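Side-chain contacts in putative DD-carboxypeptidase TP_0574 (Treponema pallidum, PDB 1O75), which binds penicillin and shows zinc-dependent carboxypeptidase activity on synthetic depsipeptides, possibly acting as a D,D-carboxypeptidase that lowers peptidoglycan cross-linking in the spirochaete: residues S180-T183 against G188-T191; T219-H222 against D228-A231; V252-T257 against N320-V325; D364-G369 against S407-V412. The protein carries 2 engineered substitutions. All blocks are in the same frame, centred on the assembly; numbering follows the deposited sequence. Where two conformers were deposited one is given.

Interaction 1: residues S180-T183 against G188-T191; sequences SRVT and GLKT
V182 and L189 approach each other with their CA atoms 8.1 Å apart, too far for the two backbones to pair. The loop 180-183 follows strand 177-178, whereas 188-191 leads into strand 190-194 through a G1 beta bulge, in which G188 and L189 both face K202. The positive phi of G188 (98°) fits that bulge.

Side chains close the distance. The CB atoms of V182 and L189 both point toward the other segment, and their side chains cross obliquely, methyl against methyl, with V182 CG1 3.7 Å from L189 CD1. In V182 this methyl lies opposite the backbone N across the CA-CB bond (chi1 -177°), which swings it forward to meet the leucine. The contact is small, 95 Å² in all, yet V182 and L189 are both buried: V182 also rests on Y10 and Y12 of strand 8-16 and on P159 of strand 143-163, while L189 rests on Y10 and A161. The methyl pair therefore fills part of an apolar layer between the loop and strands 8-16 and 143-163 of the large mixed sheet.

T183 contributes through its backbone, since its CB points away and its OG1 is hydrogen-bonded to N185 N. The leucine fork straddles the T183 carbonyl oxygen, with both L189 CD1 and L189 CD2 3.8 Å from T183 O.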
loop_
_atom_site.group_PDB
_atom_site.type_symbol
_atom_site.label_atom_id
_atom_site.label_comp_id
_atom_site.label_asym_id
_atom_site.label_seq_id
_atom_site.Cartn_x
_atom_site.Cartn_y
_atom_site.Cartn_z
ATOM N N SER B 180 -13.705 13.779 33.170
ATOM C CA SER B 180 -15.013 13.152 33.348
ATOM C C SER B 180 -15.275 11.973 32.416
ATOM O O SER B 180 -16.244 11.245 32.595
ATOM C CB SER B 180 -16.124 14.183 33.156
ATOM O OG SER B 180 -16.204 14.587 31.797
ATOM N N ARG B 181 -14.436 11.797 31.405
ATOM C CA ARG B 181 -14.609 10.678 30.489
ATOM C C ARG B 181 -14.104 9.380 31.140
ATOM O O ARG B 181 -14.503 8.279 30.753
ATOM C CB ARG B 181 -13.858 10.951 29.188
ATOM C CG ARG B 181 -14.448 12.108 28.393
ATOM C CD ARG B 181 -13.628 12.409 27.162
ATOM N NE ARG B 181 -12.327 12.966 27.507
ATOM C CZ ARG B 181 -11.381 13.234 26.614
ATOM N NH1 ARG B 181 -11.596 12.986 25.328
ATOM N NH2 ARG B 181 -10.229 13.766 27.004
ATOM N N VAL B 182 -13.229 9.521 32.133
ATOM C CA VAL B 182 -12.689 8.362 32.844
ATOM C C VAL B 182 -13.436 8.125 34.162
ATOM O O VAL B 182 -13.517 9.023 34.993
ATOM C CB VAL B 182 -11.199 8.556 33.170
ATOM C CG1 VAL B 182 -10.649 7.303 33.849
ATOM C CG2 VAL B 182 -10.421 8.863 31.887
ATOM N N THR B 183 -13.972 6.918 34.340
ATOM C CA THR B 183 -14.699 6.539 35.557
ATOM C C THR B 183 -14.196 5.177 36.051
ATOM O O THR B 183 -13.294 4.583 35.452
ATOM C CB THR B 183 -16.207 6.398 35.296
ATOM O OG1 THR B 183 -16.444 5.213 34.527
ATOM C CG2 THR B 183 -16.735 7.606 34.529
ATOM N N GLY B 188 -9.472 -0.517 30.822
ATOM C CA GLY B 188 -8.041 -0.253 30.849
ATOM C C GLY B 188 -7.581 0.589 32.015
ATOM O O GLY B 188 -6.410 0.944 32.108
ATOM N N LEU B 189 -8.506 0.888 32.919
ATOM C CA LEU B 189 -8.210 1.706 34.095
ATOM C C LEU B 189 -7.115 1.091 34.944
ATOM O O LEU B 189 -7.198 -0.085 35.288
ATOM C CB LEU B 189 -9.473 1.855 34.949
ATOM C CG LEU B 189 -9.420 2.851 36.118
ATOM C CD1 LEU B 189 -9.551 4.286 35.589
ATOM C CD2 LEU B 189 -10.572 2.541 37.091
ATOM N N LYS B 190 -6.095 1.877 35.276
ATOM C CA LYS B 190 -5.002 1.411 36.128
ATOM C C LYS B 190 -5.049 2.257 37.399
ATOM O O LYS B 190 -5.217 3.479 37.333
ATOM C CB LYS B 190 -3.640 1.590 35.450
ATOM C CG LYS B 190 -3.408 0.704 34.224
ATOM C CD LYS B 190 -2.153 1.172 33.505
ATOM C CE LYS B 190 -1.222 0.058 33.159
ATOM N NZ LYS B 190 -0.597 -0.559 34.328
ATOM N N THR B 191 -4.889 1.614 38.553
ATOM C CA THR B 191 -4.963 2.324 39.828
ATOM C C THR B 191 -3.598 2.688 40.406
ATOM O O THR B 191 -2.698 1.858 40.509
ATOM C CB THR B 191 -5.783 1.476 40.826
ATOM O OG1 THR B 191 -7.099 1.294 40.281
ATOM C CG2 THR B 191 -5.881 2.162 42.211
#

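Interaction 2: residues T219-H222 against D228-A231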
loop_
_atom_site.group_PDB
_atom_site.type_symbol
_atom_site.label_atom_id
_atom_site.label_comp_id
_atom_site.label_asym_id
_atom_site.label_seq_id
_atom_site.Cartn_x
_atom_site.Cartn_y
_atom_site.Cartn_z
ATOM N N THR B 219 0.157 -12.872 8.428
ATOM C CA THR B 219 1.407 -13.194 9.096
ATOM C C THR B 219 2.568 -13.073 8.109
ATOM O O THR B 219 2.438 -13.461 6.946
ATOM C CB THR B 219 1.342 -14.629 9.670
ATOM O OG1 THR B 219 0.381 -14.657 10.727
ATOM C CG2 THR B 219 2.682 -15.059 10.240
ATOM N N GLY B 220 3.692 -12.523 8.570
ATOM C CA GLY B 220 4.852 -12.366 7.703
ATOM C C GLY B 220 6.133 -12.702 8.446
ATOM O O GLY B 220 6.141 -12.700 9.677
ATOM N N TYR B 221 7.213 -12.997 7.725
ATOM C CA TYR B 221 8.478 -13.322 8.379
ATOM C C TYR B 221 9.667 -12.437 7.945
ATOM O O TYR B 221 10.697 -12.414 8.609
ATOM C CB TYR B 221 8.806 -14.810 8.172
ATOM C CG TYR B 221 7.780 -15.724 8.789
ATOM C CD1 TYR B 221 6.647 -16.126 8.070
ATOM C CD2 TYR B 221 7.889 -16.115 10.123
ATOM C CE1 TYR B 221 5.640 -16.892 8.678
ATOM C CE2 TYR B 221 6.899 -16.878 10.737
ATOM C CZ TYR B 221 5.776 -17.261 10.018
ATOM O OH TYR B 221 4.784 -17.990 10.651
ATOM N N HIS B 222 9.534 -11.717 6.840
ATOM C CA HIS B 222 10.606 -10.816 6.396
ATOM C C HIS B 222 9.962 -9.504 6.000
ATOM O O HIS B 222 10.354 -8.889 5.012
ATOM C CB HIS B 222 11.338 -11.346 5.162
ATOM C CG HIS B 222 11.669 -12.797 5.229
ATOM N ND1 HIS B 222 10.925 -13.755 4.574
ATOM C CD2 HIS B 222 12.648 -13.460 5.888
ATOM C CE1 HIS B 222 11.434 -14.947 4.828
ATOM N NE2 HIS B 222 12.478 -14.796 5.623
ATOM N N ASP B 228 11.356 -11.303 13.828
ATOM C CA ASP B 228 11.414 -12.730 13.511
ATOM C C ASP B 228 10.078 -13.113 12.884
ATOM O O ASP B 228 9.997 -13.970 11.994
ATOM C CB ASP B 228 11.637 -13.543 14.791
ATOM C CG ASP B 228 13.081 -13.507 15.224
ATOM O OD1 ASP B 228 13.927 -13.529 14.304
ATOM O OD2 ASP B 228 13.366 -13.445 16.434
ATOM N N ALA B 229 9.020 -12.457 13.357
ATOM C CA ALA B 229 7.683 -12.712 12.850
ATOM C C ALA B 229 6.827 -11.491 13.107
ATOM O O ALA B 229 7.077 -10.732 14.036
ATOM C CB ALA B 229 7.065 -13.949 13.549
ATOM N N GLU B 230 5.795 -11.327 12.298
ATOM C CA GLU B 230 4.943 -10.172 12.432
ATOM C C GLU B 230 3.511 -10.512 12.064
ATOM O O GLU B 230 3.274 -11.363 11.205
ATOM C CB GLU B 230 5.508 -9.064 11.539
ATOM C CG GLU B 230 4.631 -7.849 11.394
ATOM C CD GLU B 230 3.623 -7.990 10.252
ATOM O OE1 GLU B 230 2.899 -7.005 9.967
ATOM O OE2 GLU B 230 3.552 -9.082 9.636
ATOM N N ALA B 231 2.558 -9.864 12.728
ATOM C CA ALA B 231 1.150 -10.101 12.437
ATOM C C ALA B 231 0.536 -8.782 12.023
ATOM O O ALA B 231 0.806 -7.746 12.640
ATOM C CB ALA B 231 0.420 -10.650 13.681
HETATM O O HOH W 1 11.942 -14.357 9.967
#
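G220 and E230 form an antiparallel hydrogen-bonded pair, each backbone N-H serving the other's carbonyl. G220 N lies 2.9 Å from E230 O (N-H...O 161°), and E230 N lies 3.0 Å from G220 O in a more bent bond (145°). E230 O also takes a CA-H contact from T219, and G220 O one from A229. E230 CG is anti to the backbone N (chi1 171°) and the chain bends at chi2, bringing E230 OE2 to 3.6 Å from G220 N.

Beyond this pair the regular pairing ends, although Y221 CA and A229 CA are still 4.6 Å apart, and a water bridges the backbones. The water donates to Y221 O at 2.7 Å and to D228 O at 2.8 Å, acceptors that could not serve each other. D228 O also sits at the edge of the Y221 ring, 3.5 Å from Y221 CD2.

Y221 OH accepts from L332 N, D228 OD2 from Y300 N, and E230 OE1 is hydrogen-bonded to S232 OG and weakly to S295 OG. T219 makes backbone hydrogen bonds to the second subunit. This is the loop end of the beta hairpin of strands 212-220 and 229-237, with a classic beta bulge where D228 and A229 both face I298.

Interaction 3: residues V252-T257 against N320-V325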
loop_
_atom_site.group_PDB
_atom_site.type_symbol
_atom_site.label_atom_id
_atom_site.label_comp_id
_atom_site.label_asym_id
_atom_site.label_seq_id
_atom_site.Cartn_x
_atom_site.Cartn_y
_atom_site.Cartn_z
ATOM N N VAL B 252 -6.572 4.758 15.876
ATOM C CA VAL B 252 -5.128 4.865 16.105
ATOM C C VAL B 252 -4.795 6.098 16.926
ATOM O O VAL B 252 -3.784 6.118 17.624
ATOM C CB VAL B 252 -4.288 4.861 14.776
ATOM C CG1 VAL B 252 -4.400 3.512 14.092
ATOM C CG2 VAL B 252 -4.765 5.994 13.816
ATOM N N MET B 253 -5.649 7.123 16.886
ATOM C CA MET B 253 -5.354 8.331 17.675
ATOM C C MET B 253 -5.640 8.083 19.159
ATOM O O MET B 253 -5.342 8.920 20.002
ATOM C CB MET B 253 -6.155 9.536 17.176
ATOM C CG MET B 253 -5.640 10.102 15.838
ATOM S SD MET B 253 -3.927 10.705 15.947
ATOM C CE MET B 253 -3.357 10.411 14.341
ATOM N N ASN B 254 -6.231 6.932 19.464
ATOM C CA ASN B 254 -6.497 6.547 20.853
ATOM C C ASN B 254 -5.745 5.261 21.226
ATOM O O ASN B 254 -5.828 4.764 22.365
ATOM C CB ASN B 254 -7.998 6.382 21.051
ATOM C CG ASN B 254 -8.678 7.726 21.238
ATOM O OD1 ASN B 254 -8.450 8.400 22.238
ATOM N ND2 ASN B 254 -9.468 8.135 20.261
ATOM N N PHE B 255 -5.006 4.728 20.256
ATOM C CA PHE B 255 -4.237 3.503 20.481
ATOM C C PHE B 255 -3.078 3.705 21.441
ATOM O O PHE B 255 -2.297 4.655 21.318
ATOM C CB PHE B 255 -3.669 2.980 19.163
ATOM C CG PHE B 255 -2.775 1.778 19.324
ATOM C CD1 PHE B 255 -3.321 0.494 19.420
ATOM C CD2 PHE B 255 -1.388 1.930 19.341
ATOM C CE1 PHE B 255 -2.490 -0.627 19.521
ATOM C CE2 PHE B 255 -0.541 0.814 19.444
ATOM C CZ PHE B 255 -1.103 -0.473 19.530
ATOM N N ASN B 256 -2.928 2.770 22.373
ATOM C CA ASN B 256 -1.831 2.860 23.315
ATOM C C ASN B 256 -0.765 1.772 23.142
ATOM O O ASN B 256 0.405 2.065 22.880
ATOM C CB ASN B 256 -2.358 2.775 24.747
ATOM C CG ASN B 256 -2.728 4.126 25.320
ATOM O OD1 ASN B 256 -2.114 5.119 24.984
ATOM N ND2 ASN B 256 -3.715 4.158 26.221
ATOM N N THR B 257 -1.170 0.509 23.277
ATOM C CA THR B 257 -0.174 -0.554 23.237
ATOM C C THR B 257 -0.750 -1.939 22.948
ATOM O O THR B 257 -1.957 -2.084 22.666
ATOM C CB THR B 257 0.598 -0.508 24.591
ATOM O OG1 THR B 257 1.760 -1.342 24.535
ATOM C CG2 THR B 257 -0.330 -0.935 25.769
ATOM N N ASN B 320 -7.656 3.721 24.228
ATOM C CA ASN B 320 -8.582 4.484 25.081
ATOM C C ASN B 320 -9.986 4.560 24.526
ATOM O O ASN B 320 -10.182 4.935 23.378
ATOM C CB ASN B 320 -8.054 5.915 25.297
ATOM C CG ASN B 320 -6.835 5.957 26.158
ATOM O OD1 ASN B 320 -6.693 4.962 27.033
ATOM N ND2 ASN B 320 -6.013 6.882 26.055
ATOM N N GLY B 321 -10.959 4.174 25.351
ATOM C CA GLY B 321 -12.352 4.256 24.956
ATOM C C GLY B 321 -12.869 3.141 24.088
ATOM O O GLY B 321 -14.043 3.157 23.704
ATOM N N TYR B 322 -12.004 2.180 23.765
ATOM C CA TYR B 322 -12.399 1.061 22.932
ATOM C C TYR B 322 -12.274 -0.276 23.651
ATOM O O TYR B 322 -11.418 -0.462 24.520
ATOM C CB TYR B 322 -11.524 0.972 21.671
ATOM C CG TYR B 322 -11.754 2.070 20.659
ATOM C CD1 TYR B 322 -11.131 3.307 20.793
ATOM C CD2 TYR B 322 -12.607 1.869 19.572
ATOM C CE1 TYR B 322 -11.350 4.343 19.852
ATOM C CE2 TYR B 322 -12.836 2.894 18.622
ATOM C CZ TYR B 322 -12.200 4.120 18.776
ATOM O OH TYR B 322 -12.406 5.125 17.855
ATOM N N ARG B 323 -13.128 -1.212 23.268
ATOM C CA ARG B 323 -13.094 -2.548 23.832
ATOM C C ARG B 323 -11.761 -3.151 23.353
ATOM O O ARG B 323 -11.280 -2.811 22.267
ATOM C CB ARG B 323 -14.285 -3.343 23.289
ATOM C CG ARG B 323 -14.555 -4.674 23.982
ATOM C CD ARG B 323 -15.989 -5.147 23.724
ATOM N NE ARG B 323 -16.213 -5.565 22.340
ATOM C CZ ARG B 323 -17.186 -5.101 21.561
ATOM N NH1 ARG B 323 -18.030 -4.193 22.021
ATOM N NH2 ARG B 323 -17.324 -5.558 20.324
ATOM N N ASP B 324 -11.144 -4.010 24.163
ATOM C CA ASP B 324 -9.878 -4.638 23.756
ATOM C C ASP B 324 -10.114 -5.439 22.466
ATOM O O ASP B 324 -11.189 -5.987 22.250
ATOM C CB ASP B 324 -9.342 -5.589 24.840
ATOM C CG ASP B 324 -8.722 -4.859 26.040
ATOM O OD1 ASP B 324 -8.707 -3.607 26.078
ATOM O OD2 ASP B 324 -8.234 -5.546 26.963
ATOM N N VAL B 325 -9.122 -5.488 21.590
ATOM C CA VAL B 325 -9.256 -6.273 20.372
ATOM C C VAL B 325 -8.287 -7.423 20.538
ATOM O O VAL B 325 -7.083 -7.199 20.640
ATOM C CB VAL B 325 -8.855 -5.465 19.142
ATOM C CG1 VAL B 325 -8.877 -6.369 17.903
ATOM C CG2 VAL B 325 -9.811 -4.270 18.994
HETATM O O HOH W 2 -6.427 8.826 23.926
#
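N254 and N320 both hold CG opposite their own carbonyl carbon and beside the backbone N (chi1 -80° and -70°), which sets the two amides crosswise on either end of a short water bridge. The side chains cross at about a right angle and their amide planes are steeply inclined, so neither stacks on the other. Instead a water donates to N254 OD1 at 2.7 Å and accepts from N320 ND2 at 2.9 Å.

The direct bond is made by backbone: N320 N reaches N254 O at 2.8 Å with the hydrogen at 150°, the donor standing well off the carbonyl plane. N254 ND2 is hydrogen-bonded to D250 O of helix 245-252, and N320 ND2 also to F157 O of strand 143-163. N320 ND2 thus has two acceptors, the water and F157 O, which would fix the rotation of its amide. N256 ND2 lies 3.2 Å from N320 OD1, the two amide planes almost perpendicular.

Y322 supplies the apolar flank. N254 CB comes in at the edge of its ring, near the ring plane, 4.1 Å from Y322 CE1, while the same ring stacks on H210 and meets Y251 edge-to-face.

What results is the junction where helix 245-252 gives way to strand 255-262, held against the turn of the hairpin 311-319/325-331. A classic beta bulge, N256 and T257 both facing I318, marks this end of the four-stranded antiparallel sheet, in the region matching the Tp47 domain C family of the E-set clan.

Interaction 4: residues D364-G369 against S407-V412; sequences DVFADG and SVRAKV
R409 and F366, with K411 and D368, meet across one face of the C-terminal four-stranded antiparallel sheet. Strand 396-401 lies between strands 362-367 and 408-412, so the side chains must reach over it; the closest CA atoms, those of D368 and K411, are 9.2 Å apart.

R409 can be followed outward. Its CB points toward strand 362-367, and CG sits between the backbone N and the carbonyl carbon (chi1 54°), a torsion that sends the chain over the sheet. R409 CG passes close to the imidazole of H222, R409 CD follows alongside, and R409 NE comes within 3.4 Å of H222 CB, so this histidine lines one flank of the chain. Beyond the bend at chi3 the guanidinium divides its work: NH2 forms a salt bridge with E399 of the intervening strand, and R409 NH1 comes to 4.1 Å from F366 CZ. The planes stand 65° apart, with F366 CZ over a guanidinium face and NH1 near the plane of the phenyl ring at its edge, which is not the geometry of a cation-pi stack.

Beside it, K411 NZ is shared. It hydrogen-bonds T397 OG1 and forms its strongest ion pair with D368 of the second subunit, whose K411 in turn makes a long, weak pair with D368 OD2 of this chain. These lysines and aspartates thus form a charged cluster at the contact between the two subunits of the crystallographic dimer, where neighbouring charges would probably stabilise each other. Within the chain, the salt bridge spans 3.5 Å from K411 NZ to D368 OD1.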
loop_
_atom_site.group_PDB
_atom_site.type_symbol
_atom_site.label_atom_id
_atom_site.label_comp_id
_atom_site.label_asym_id
_atom_site.label_seq_id
_atom_site.Cartn_x
_atom_site.Cartn_y
_atom_site.Cartn_z
ATOM N N ASP B 364 8.073 -16.264 -4.639
ATOM C CA ASP B 364 7.889 -14.969 -5.275
ATOM C C ASP B 364 9.294 -14.725 -5.817
ATOM O O ASP B 364 10.262 -15.279 -5.288
ATOM C CB ASP B 364 7.551 -13.850 -4.271
ATOM C CG ASP B 364 6.161 -13.976 -3.672
ATOM O OD1 ASP B 364 5.257 -14.547 -4.315
ATOM O OD2 ASP B 364 5.972 -13.476 -2.544
ATOM N N VAL B 365 9.417 -13.938 -6.876
ATOM C CA VAL B 365 10.732 -13.629 -7.413
ATOM C C VAL B 365 10.677 -12.202 -7.908
ATOM O O VAL B 365 9.796 -11.850 -8.694
ATOM C CB VAL B 365 11.127 -14.539 -8.583
ATOM C CG1 VAL B 365 12.511 -14.135 -9.087
ATOM C CG2 VAL B 365 11.124 -16.002 -8.138
ATOM N N PHE B 366 11.607 -11.379 -7.438
ATOM C CA PHE B 366 11.628 -9.986 -7.836
ATOM C C PHE B 366 13.005 -9.373 -7.688
ATOM O O PHE B 366 13.749 -9.722 -6.770
ATOM C CB PHE B 366 10.607 -9.195 -7.003
ATOM C CG PHE B 366 10.846 -9.263 -5.517
ATOM C CD1 PHE B 366 11.706 -8.362 -4.890
ATOM C CD2 PHE B 366 10.211 -10.229 -4.742
ATOM C CE1 PHE B 366 11.929 -8.423 -3.508
ATOM C CE2 PHE B 366 10.426 -10.299 -3.363
ATOM C CZ PHE B 366 11.287 -9.393 -2.745
ATOM N N ALA B 367 13.352 -8.471 -8.603
ATOM C CA ALA B 367 14.641 -7.796 -8.543
ATOM C C ALA B 367 14.510 -6.722 -7.470
ATOM O O ALA B 367 13.452 -6.112 -7.326
ATOM C CB ALA B 367 14.974 -7.177 -9.884
ATOM N N ASP B 368 15.588 -6.510 -6.719
ATOM C CA ASP B 368 15.634 -5.548 -5.615
ATOM C C ASP B 368 14.451 -4.578 -5.497
ATOM O O ASP B 368 13.545 -4.804 -4.687
ATOM C CB ASP B 368 16.960 -4.767 -5.645
ATOM C CG ASP B 368 18.189 -5.684 -5.531
ATOM O OD1 ASP B 368 18.133 -6.692 -4.786
ATOM O OD2 ASP B 368 19.222 -5.388 -6.181
ATOM N N GLY B 369 14.445 -3.510 -6.292
ATOM C CA GLY B 369 13.353 -2.552 -6.210
ATOM C C GLY B 369 12.464 -2.558 -7.441
ATOM O O GLY B 369 12.162 -1.506 -8.021
ATOM N N SER B 407 8.840 -18.317 6.306
ATOM C CA SER B 407 9.347 -18.134 4.959
ATOM C C SER B 407 10.844 -17.827 4.956
ATOM O O SER B 407 11.419 -17.426 5.970
ATOM C CB SER B 407 8.580 -17.011 4.268
ATOM O OG SER B 407 8.635 -15.837 5.049
ATOM N N VAL B 408 11.470 -18.027 3.804
ATOM C CA VAL B 408 12.891 -17.764 3.648
ATOM C C VAL B 408 13.114 -16.986 2.364
ATOM O O VAL B 408 12.456 -17.241 1.359
ATOM C CB VAL B 408 13.690 -19.082 3.567
ATOM C CG1 VAL B 408 15.076 -18.823 3.014
ATOM C CG2 VAL B 408 13.801 -19.703 4.947
ATOM N N ARG B 409 14.011 -16.010 2.395
ATOM C CA ARG B 409 14.305 -15.286 1.172
ATOM C C ARG B 409 15.807 -15.254 0.940
ATOM O O ARG B 409 16.597 -15.119 1.880
ATOM C CB ARG B 409 13.708 -13.874 1.179
ATOM C CG ARG B 409 14.049 -13.002 2.349
ATOM C CD ARG B 409 13.501 -11.597 2.097
ATOM N NE ARG B 409 12.065 -11.589 1.811
ATOM C CZ ARG B 409 11.392 -10.508 1.425
ATOM N NH1 ARG B 409 12.019 -9.348 1.272
ATOM N NH2 ARG B 409 10.090 -10.578 1.196
ATOM N N ALA B 410 16.193 -15.412 -0.319
ATOM C CA ALA B 410 17.599 -15.431 -0.685
ATOM C C ALA B 410 17.895 -14.621 -1.946
ATOM O O ALA B 410 17.000 -14.316 -2.737
ATOM C CB ALA B 410 18.048 -16.875 -0.878
ATOM N N LYS B 411 19.166 -14.277 -2.115
ATOM C CA LYS B 411 19.621 -13.524 -3.272
ATOM C C LYS B 411 20.151 -14.510 -4.300
ATOM O O LYS B 411 21.019 -15.327 -3.997
ATOM C CB LYS B 411 20.735 -12.567 -2.872
ATOM C CG LYS B 411 20.341 -11.577 -1.804
ATOM C CD LYS B 411 19.337 -10.574 -2.324
ATOM C CE LYS B 411 19.036 -9.535 -1.264
ATOM N NZ LYS B 411 18.071 -8.519 -1.766
ATOM N N VAL B 412 19.619 -14.436 -5.512
ATOM C CA VAL B 412 20.041 -15.322 -6.588
ATOM C C VAL B 412 20.376 -14.496 -7.830
ATOM O O VAL B 412 19.652 -13.562 -8.176
ATOM C CB VAL B 412 18.922 -16.341 -6.940
ATOM C CG1 VAL B 412 19.342 -17.210 -8.112
ATOM C CG2 VAL B 412 18.611 -17.205 -5.729
#

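How the interactions relate
Interactions 1 and 3 are buried and lie on the same side of the chain's centre, their centres about 13 Å apart, yet differ in chemistry: methyl groups in interaction 1, amides and a water in interaction 3. Interactions 2 and 3 fall in the same family region but belong to different four-stranded antiparallel beta sheets. Interaction 4 is a surface contact, resting on charge and an aromatic edge, whereas interaction 2 is partly buried and dominated by main-chain hydrogen bonds. These two touch, since Y221 and H222 pack on S407 and H222 lies along R409, which brings the hairpin of interaction 2 against the C-terminal beta sheet. Both also touch the second subunit; interactions 1 and 3 do not.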